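Ribonuclease H (Uncultured organism, PDB 4IBN) probably cleaves RNA within RNA-DNA hybrids as a magnesium-dependent endonuclease, leaving 5'-phosphomonoester ends. Local coordinates at residues L16-A21 with P198-A203; W59-A64 with Q169-G174. All blocks are in the same frame, centred on the assembly; numbering follows the deposited sequence.

Overall arrangement
Both contacts bring a late loop of the single chain back against the mixed sheet of an RNase H fold. In contact 1, the loop 198-203 lies over the start of strand 16-25; in contact 2, the loop 169-174 runs beside the end of strand 53-62, with strand 34-45 between these two strands. The contacts lie on opposite sides of the chain's centre, their own centres about 25 Å apart and their nearest atoms about 9 Å apart. Contact 1 is apolar apart from a ring edge against a backbone carbonyl and holds no hydrogen bond; contact 2 is largely polar. As in other RNases H, strand 16-25 probably carries one of the active-site carboxylates.

Contact 1. Residues L16-A21 with P198-A203; sequences LVAVYA and PFPDAA
Phe199 and Pro200 of loop 198-203 lie against Leu16 and Ala18 of strand 16-25, and no hydrogen bond links the two segments. The apolar packing has two parts. Leu16 reaches out with one methyl, its CD2 lying 4.1 Å from Phe199 CE2, the two side chains lying alongside one another and pointing opposite ways; Leu16 CD2 also comes to 4.4 Å from Ala202 CB. At the other end Ala18 CB meets the proline ring at Pro200 CD, 3.8 Å away, and the phenyl group at Phe199 CE1, 4.2 Å away. A small alanine suits this spot because both rings come close to the strand there.

The second kind of contact is ring to backbone. With CG anti to the backbone N (chi1 -168°), the Phe199 ring is carried to the strand, and its CZ stands 3.6 Å from Leu16 O, which lies at the ring edge in its plane. Pro200 CD rests over one face of the ring, toward its rim.

Among the neighbouring strands, 16-25 is bonded through Val17 and Val19 to strand 90-95 and through Ala18 to strand 34-45, so the loop following helix 187-192 packs on an interior strand of the mixed RNase H sheet.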
ATOM      1  N   LEU A  16      -7.221   7.546  12.332  1.00 16.68           N
ATOM      2  CA  LEU A  16      -7.707   6.606  11.339  1.00 15.79           C
ATOM      3  C   LEU A  16      -7.485   7.181   9.949  1.00 17.08           C
ATOM      4  O   LEU A  16      -7.867   8.265   9.692  1.00 17.70           O
ATOM      5  CB  LEU A  16      -9.184   6.382  11.507  1.00 17.73           C
ATOM      6  CG  LEU A  16      -9.922   5.558  10.447  1.00 19.95           C
ATOM      7  CD1 LEU A  16      -9.477   4.148  10.444  1.00 22.76           C
ATOM      8  CD2 LEU A  16     -11.418   5.575  10.715  1.00 23.76           C
ATOM      9  N   VAL A  17      -6.855   6.411   9.079  1.00 16.05           N
ATOM     10  CA  VAL A  17      -6.689   6.789   7.698  1.00 15.95           C
ATOM     11  C   VAL A  17      -7.097   5.684   6.757  1.00 15.98           C
ATOM     12  O   VAL A  17      -7.135   4.568   7.140  1.00 16.31           O
ATOM     13  CB  VAL A  17      -5.249   7.153   7.367  1.00 16.42           C
ATOM     14  CG1 VAL A  17      -4.803   8.412   8.066  1.00 19.71           C
ATOM     15  CG2 VAL A  17      -4.314   6.066   7.669  1.00 16.70           C
ATOM     16  N   ALA A  18      -7.403   6.061   5.523  1.00 17.65           N
ATOM     17  CA  ALA A  18      -7.664   5.096   4.496  1.00 16.56           C
ATOM     18  C   ALA A  18      -6.612   5.246   3.445  1.00 18.94           C
ATOM     19  O   ALA A  18      -6.403   6.289   2.968  1.00 19.71           O
ATOM     20  CB  ALA A  18      -9.037   5.289   3.900  1.00 21.22           C
ATOM     21  N   VAL A  19      -5.972   4.132   3.121  1.00 17.20           N
ATOM     22  CA  VAL A  19      -4.855   4.095   2.227  1.00 16.35           C
ATOM     23  C   VAL A  19      -5.203   3.271   0.997  1.00 15.76           C
ATOM     24  O   VAL A  19      -5.830   2.298   1.127  1.00 15.55           O
ATOM     25  CB  VAL A  19      -3.688   3.447   2.939  1.00 17.32           C
ATOM     26  CG1 VAL A  19      -2.603   3.148   1.993  1.00 19.12           C
ATOM     27  CG2 VAL A  19      -3.223   4.347   4.047  1.00 17.37           C
ATOM     28  N   TYR A  20      -4.838   3.776  -0.173  1.00 14.76           N
ATOM     29  CA  TYR A  20      -5.124   3.118  -1.418  1.00 16.48           C
ATOM     30  C   TYR A  20      -3.824   2.990  -2.166  1.00 15.63           C
ATOM     31  O   TYR A  20      -3.252   3.953  -2.488  1.00 16.75           O
ATOM     32  CB  TYR A  20      -6.134   3.922  -2.268  1.00 15.42           C
ATOM     33  CG  TYR A  20      -7.450   4.110  -1.573  1.00 16.18           C
ATOM     34  CD1 TYR A  20      -8.434   3.210  -1.718  1.00 17.88           C
ATOM     35  CD2 TYR A  20      -7.669   5.186  -0.751  1.00 16.50           C
ATOM     36  CE1 TYR A  20      -9.600   3.353  -1.070  1.00 16.70           C
ATOM     37  CE2 TYR A  20      -8.827   5.336  -0.119  1.00 16.81           C
ATOM     38  CZ  TYR A  20      -9.798   4.401  -0.270  1.00 17.94           C
ATOM     39  OH  TYR A  20     -10.999   4.482   0.348  1.00 24.41           O
ATOM     40  N   ALA A  21      -3.428   1.763  -2.449  1.00 16.05           N
ATOM     41  CA  ALA A  21      -2.118   1.487  -2.994  1.00 15.67           C
ATOM     42  C   ALA A  21      -2.191   0.708  -4.293  1.00 17.81           C
ATOM     43  O   ALA A  21      -3.110   0.004  -4.493  1.00 20.86           O
ATOM     44  CB  ALA A  21      -1.325   0.738  -1.998  1.00 17.69           C
ATOM     45  N   PRO A 198     -16.294   6.333  -0.228  1.00 18.53           N
ATOM     46  CA  PRO A 198     -16.408   7.242   0.905  1.00 18.73           C
ATOM     47  C   PRO A 198     -15.455   6.850   2.009  1.00 18.71           C
ATOM     48  O   PRO A 198     -15.103   5.721   2.108  1.00 19.69           O
ATOM     49  CB  PRO A 198     -17.851   7.041   1.381  1.00 19.44           C
ATOM     50  CG  PRO A 198     -18.496   6.298   0.358  1.00 20.57           C
ATOM     51  CD  PRO A 198     -17.497   5.527  -0.380  1.00 20.25           C
ATOM     52  N   PHE A 199     -15.060   7.807   2.815  1.00 18.66           N
ATOM     53  CA  PHE A 199     -14.153   7.551   3.909  1.00 18.83           C
ATOM     54  C   PHE A 199     -14.808   6.610   4.928  1.00 19.14           C
ATOM     55  O   PHE A 199     -15.938   6.685   5.199  1.00 20.80           O
ATOM     56  CB  PHE A 199     -13.753   8.856   4.585  1.00 18.62           C
ATOM     57  CG  PHE A 199     -12.594   8.730   5.535  1.00 16.78           C
ATOM     58  CD1 PHE A 199     -11.311   8.819   5.085  1.00 17.38           C
ATOM     59  CD2 PHE A 199     -12.786   8.498   6.862  1.00 19.77           C
ATOM     60  CE1 PHE A 199     -10.308   8.685   5.928  1.00 21.56           C
ATOM     61  CE2 PHE A 199     -11.741   8.374   7.680  1.00 23.85           C
ATOM     62  CZ  PHE A 199     -10.522   8.463   7.220  1.00 22.38           C
ATOM     63  N   PRO A 200     -14.037   5.731   5.492  1.00 20.16           N
ATOM     64  CA  PRO A 200     -14.613   4.749   6.387  1.00 22.18           C
ATOM     65  C   PRO A 200     -15.107   5.271   7.706  1.00 22.99           C
ATOM     66  O   PRO A 200     -14.622   6.216   8.208  1.00 24.90           O
ATOM     67  CB  PRO A 200     -13.469   3.766   6.598  1.00 22.07           C
ATOM     68  CG  PRO A 200     -12.293   4.474   6.333  1.00 21.49           C
ATOM     69  CD  PRO A 200     -12.622   5.453   5.256  1.00 19.79           C
ATOM     70  N   ASP A 201     -16.134   4.612   8.213  1.00 26.17           N
ATOM     71  CA  ASP A 201     -16.662   4.775   9.548  1.00 29.82           C
ATOM     72  C   ASP A 201     -15.768   4.046  10.511  1.00 31.22           C
ATOM     73  O   ASP A 201     -15.343   3.000  10.241  1.00 33.17           O
ATOM     74  CB  ASP A 201     -17.970   4.028   9.665  1.00 31.19           C
ATOM     75  CG  ASP A 201     -19.082   4.673   8.999  1.00 40.82           C
ATOM     76  OD1 ASP A 201     -18.873   5.680   8.322  1.00 46.54           O
ATOM     77  OD2 ASP A 201     -20.201   4.176   9.170  1.00 33.72           O
ATOM     78  N   ALA A 202     -15.568   4.563  11.688  1.00 37.05           N
ATOM     79  CA  ALA A 202     -14.779   3.849  12.650  1.00 39.70           C
ATOM     80  C   ALA A 202     -15.464   2.562  13.045  1.00 41.26           C
ATOM     81  O   ALA A 202     -14.857   1.699  13.638  1.00 42.76           O
ATOM     82  CB  ALA A 202     -14.467   4.671  13.810  1.00 42.37           C
ATOM     83  N   ALA A 203     -16.727   2.441  12.698  1.00 42.04           N
ATOM     84  CA  ALA A 203     -17.497   1.205  12.575  1.00 41.58           C
ATOM     85  C   ALA A 203     -17.238   0.180  11.464  1.00 40.73           C
ATOM     86  O   ALA A 203     -17.459  -0.977  11.607  1.00 43.28           O
ATOM     87  CB  ALA A 203     -18.939   1.517  12.629  1.00 43.79           C
TER

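Contact 2. Residues W59-A64 with Q169-G174; sequences WVSEPA and QTQSGG
Trp59 and Ser172 form the tight end of this contact. Trp59 N donates to Ser172 OG (3.0 Å, 161° at the hydrogen), and Ser172 N returns a 3.0 Å bond to Trp59 O. The serine hydroxyl in effect stands in for the carbonyl an antiparallel ladder would supply, and gives its own proton to Gly174 O. A serine suits the site twice over, since its small CB sits over the indole face, 3.5 Å from the centroid of the six-membered ring, in a CH-pi contact. Trp59 brings its ring against the loop because CG stands between the backbone N and carbonyl carbon (chi1 68°). The indole edge is used too: Trp59 NE1 donates to Thr170 OG1 at 2.9 Å, the hydroxyl lying 21° out of the ring plane. Next along, Ser61 OG donates to Thr170 O at 2.9 Å, approaching from above the carbonyl plane.

Toward solvent the fit slackens. A water joins Trp59 O to Gly173 N; Gln171 NE2 makes a weak bond to Gln169 O; and the Gln169 side chain lies across Pro63. On the far side of the strand, Glu62 is held by salt bridges to Arg69 and Arg73 and a hydrogen bond to Thr65.

Gln169, with positive phi, leads the chain out of helix 153-168, and the loop then runs alongside strand 53-62 toward strand 176-177, the short antiparallel strand that edges the mixed sheet of this RNase H fold.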
ATOM      1  N   TRP A  59       5.179   7.868  -3.225  1.00 18.10           N
ATOM      2  CA  TRP A  59       5.550   6.948  -4.269  1.00 17.73           C
ATOM      3  C   TRP A  59       7.035   6.635  -4.269  1.00 20.04           C
ATOM      4  O   TRP A  59       7.822   7.383  -3.742  1.00 20.42           O
ATOM      5  CB  TRP A  59       5.085   7.441  -5.653  1.00 18.38           C
ATOM      6  CG  TRP A  59       5.758   8.646  -6.140  1.00 19.72           C
ATOM      7  CD1 TRP A  59       6.884   8.708  -6.872  1.00 24.66           C
ATOM      8  CD2 TRP A  59       5.351   9.995  -5.936  1.00 22.13           C
ATOM      9  NE1 TRP A  59       7.207   9.990  -7.149  1.00 23.80           N
ATOM     10  CE2 TRP A  59       6.277  10.805  -6.589  1.00 24.65           C
ATOM     11  CE3 TRP A  59       4.276  10.592  -5.297  1.00 22.31           C
ATOM     12  CZ2 TRP A  59       6.191  12.163  -6.570  1.00 29.64           C
ATOM     13  CZ3 TRP A  59       4.191  11.931  -5.297  1.00 27.49           C
ATOM     14  CH2 TRP A  59       5.134  12.707  -5.929  1.00 25.85           C
ATOM     15  N   VAL A  60       7.360   5.511  -4.880  1.00 18.11           N
ATOM     16  CA  VAL A  60       8.736   5.128  -5.094  1.00 18.90           C
ATOM     17  C   VAL A  60       8.874   4.338  -6.372  1.00 18.63           C
ATOM     18  O   VAL A  60       7.921   3.891  -6.889  1.00 16.94           O
ATOM     19  CB  VAL A  60       9.265   4.291  -3.982  1.00 21.05           C
ATOM     20  CG1 VAL A  60       9.304   5.095  -2.720  1.00 20.14           C
ATOM     21  CG2 VAL A  60       8.468   3.073  -3.812  1.00 23.86           C
ATOM     22  N   SER A  61      10.098   4.215  -6.856  1.00 17.60           N
ATOM     23  CA  SER A  61      10.326   3.478  -8.078  1.00 16.72           C
ATOM     24  C   SER A  61      11.623   2.697  -8.045  1.00 17.73           C
ATOM     25  O   SER A  61      12.455   2.977  -7.243  1.00 19.48           O
ATOM     26  CB  SER A  61      10.336   4.417  -9.262  1.00 16.37           C
ATOM     27  OG  SER A  61      11.220   5.458  -9.087  1.00 19.86           O
ATOM     28  N   GLU A  62      11.727   1.704  -8.934  1.00 15.79           N
ATOM     29  CA  GLU A  62      12.941   0.944  -9.205  1.00 18.18           C
ATOM     30  C   GLU A  62      13.103   0.812 -10.711  1.00 17.85           C
ATOM     31  O   GLU A  62      12.145   0.718 -11.400  1.00 18.31           O
ATOM     32  CB  GLU A  62      12.883  -0.432  -8.570  1.00 20.58           C
ATOM     33  CG  GLU A  62      12.959  -0.370  -7.073  1.00 20.80           C
ATOM     34  CD  GLU A  62      12.806  -1.677  -6.350  1.00 24.45           C
ATOM     35  OE1 GLU A  62      12.711  -2.715  -6.972  1.00 22.79           O
ATOM     36  OE2 GLU A  62      12.792  -1.631  -5.126  1.00 25.57           O
ATOM     37  N   PRO A  63      14.321   0.854 -11.198  1.00 18.17           N
ATOM     38  CA  PRO A  63      14.551   0.742 -12.634  1.00 18.95           C
ATOM     39  C   PRO A  63      14.439  -0.649 -13.288  1.00 20.09           C
ATOM     40  O   PRO A  63      14.378  -0.741 -14.489  1.00 20.75           O
ATOM     41  CB  PRO A  63      15.952   1.306 -12.800  1.00 19.21           C
ATOM     42  CG  PRO A  63      16.598   1.053 -11.563  1.00 20.58           C
ATOM     43  CD  PRO A  63      15.561   1.162 -10.494  1.00 19.75           C
ATOM     44  N   ALA A  64      14.533  -1.690 -12.495  1.00 19.61           N
ATOM     45  CA  ALA A  64      14.375  -3.044 -12.975  1.00 19.48           C
ATOM     46  C   ALA A  64      13.835  -3.780 -11.784  1.00 19.81           C
ATOM     47  O   ALA A  64      14.483  -3.852 -10.805  1.00 23.77           O
ATOM     48  CB  ALA A  64      15.685  -3.616 -13.385  1.00 22.83           C
ATOM     49  N   GLN A 169      11.045   7.535 -12.829  1.00 24.12           N
ATOM     50  CA  GLN A 169      12.007   7.090 -11.875  1.00 21.80           C
ATOM     51  C   GLN A 169      12.218   8.108 -10.767  1.00 21.37           C
ATOM     52  O   GLN A 169      13.329   8.437 -10.455  1.00 23.24           O
ATOM     53  CB  GLN A 169      13.310   6.603 -12.498  1.00 21.12           C
ATOM     54  CG  GLN A 169      13.147   5.361 -13.344  1.00 24.81           C
ATOM     55  CD  GLN A 169      12.772   4.086 -12.571  1.00 26.78           C
ATOM     56  OE1 GLN A 169      11.762   3.480 -12.799  1.00 23.60           O
ATOM     57  NE2 GLN A 169      13.601   3.704 -11.683  1.00 21.36           N
ATOM     58  N   THR A 170      11.114   8.525 -10.155  1.00 21.68           N
ATOM     59  CA  THR A 170      11.113   9.458  -9.049  1.00 23.70           C
ATOM     60  C   THR A 170      10.589   8.802  -7.784  1.00 24.00           C
ATOM     61  O   THR A 170      10.069   7.746  -7.821  1.00 22.11           O
ATOM     62  CB  THR A 170      10.239  10.658  -9.294  1.00 24.87           C
ATOM     63  OG1 THR A 170       8.911  10.250  -9.530  1.00 27.33           O
ATOM     64  CG2 THR A 170      10.704  11.349 -10.515  1.00 24.03           C
ATOM     65  N   GLN A 171      10.780   9.496  -6.676  1.00 23.81           N
ATOM     66  CA  GLN A 171      10.284   9.122  -5.381  1.00 25.76           C
ATOM     67  C   GLN A 171       9.782  10.368  -4.699  1.00 29.57           C
ATOM     68  O   GLN A 171      10.241  11.419  -4.958  1.00 30.04           O
ATOM     69  CB  GLN A 171      11.389   8.545  -4.521  1.00 30.23           C
ATOM     70  CG  GLN A 171      12.166   7.439  -5.143  1.00 40.42           C
ATOM     71  CD  GLN A 171      13.017   7.921  -6.244  1.00 43.68           C
ATOM     72  OE1 GLN A 171      13.642   8.938  -6.111  1.00 47.58           O
ATOM     73  NE2 GLN A 171      13.014   7.221  -7.357  1.00 40.97           N
ATOM     74  N   SER A 172       8.799  10.236  -3.834  1.00 28.09           N
ATOM     75  CA  SER A 172       8.317  11.383  -3.087  1.00 31.20           C
ATOM     76  C   SER A 172       9.143  11.628  -1.836  1.00 29.46           C
ATOM     77  O   SER A 172       9.273  12.701  -1.371  1.00 33.99           O
ATOM     78  CB  SER A 172       6.831  11.216  -2.772  1.00 28.89           C
ATOM     79  OG  SER A 172       6.667  10.133  -1.962  1.00 27.91           O
ATOM     80  N   GLY A 173       9.659  10.575  -1.281  1.00 31.22           N
ATOM     81  CA  GLY A 173      10.432  10.648  -0.075  1.00 34.69           C
ATOM     82  C   GLY A 173       9.581  10.582   1.141  1.00 34.09           C
ATOM     83  O   GLY A 173      10.051  10.495   2.251  1.00 34.08           O
ATOM     84  N   GLY A 174       8.294  10.613   0.909  1.00 30.99           N
ATOM     85  CA  GLY A 174       7.372  10.543   1.996  1.00 29.75           C
ATOM     86  C   GLY A 174       6.061  11.133   1.565  1.00 29.38           C
ATOM     87  O   GLY A 174       5.820  11.263   0.421  1.00 27.19           O
TER
HETATM   88  O   HOH W   1       9.357   7.962  -1.408  1.00 33.05           O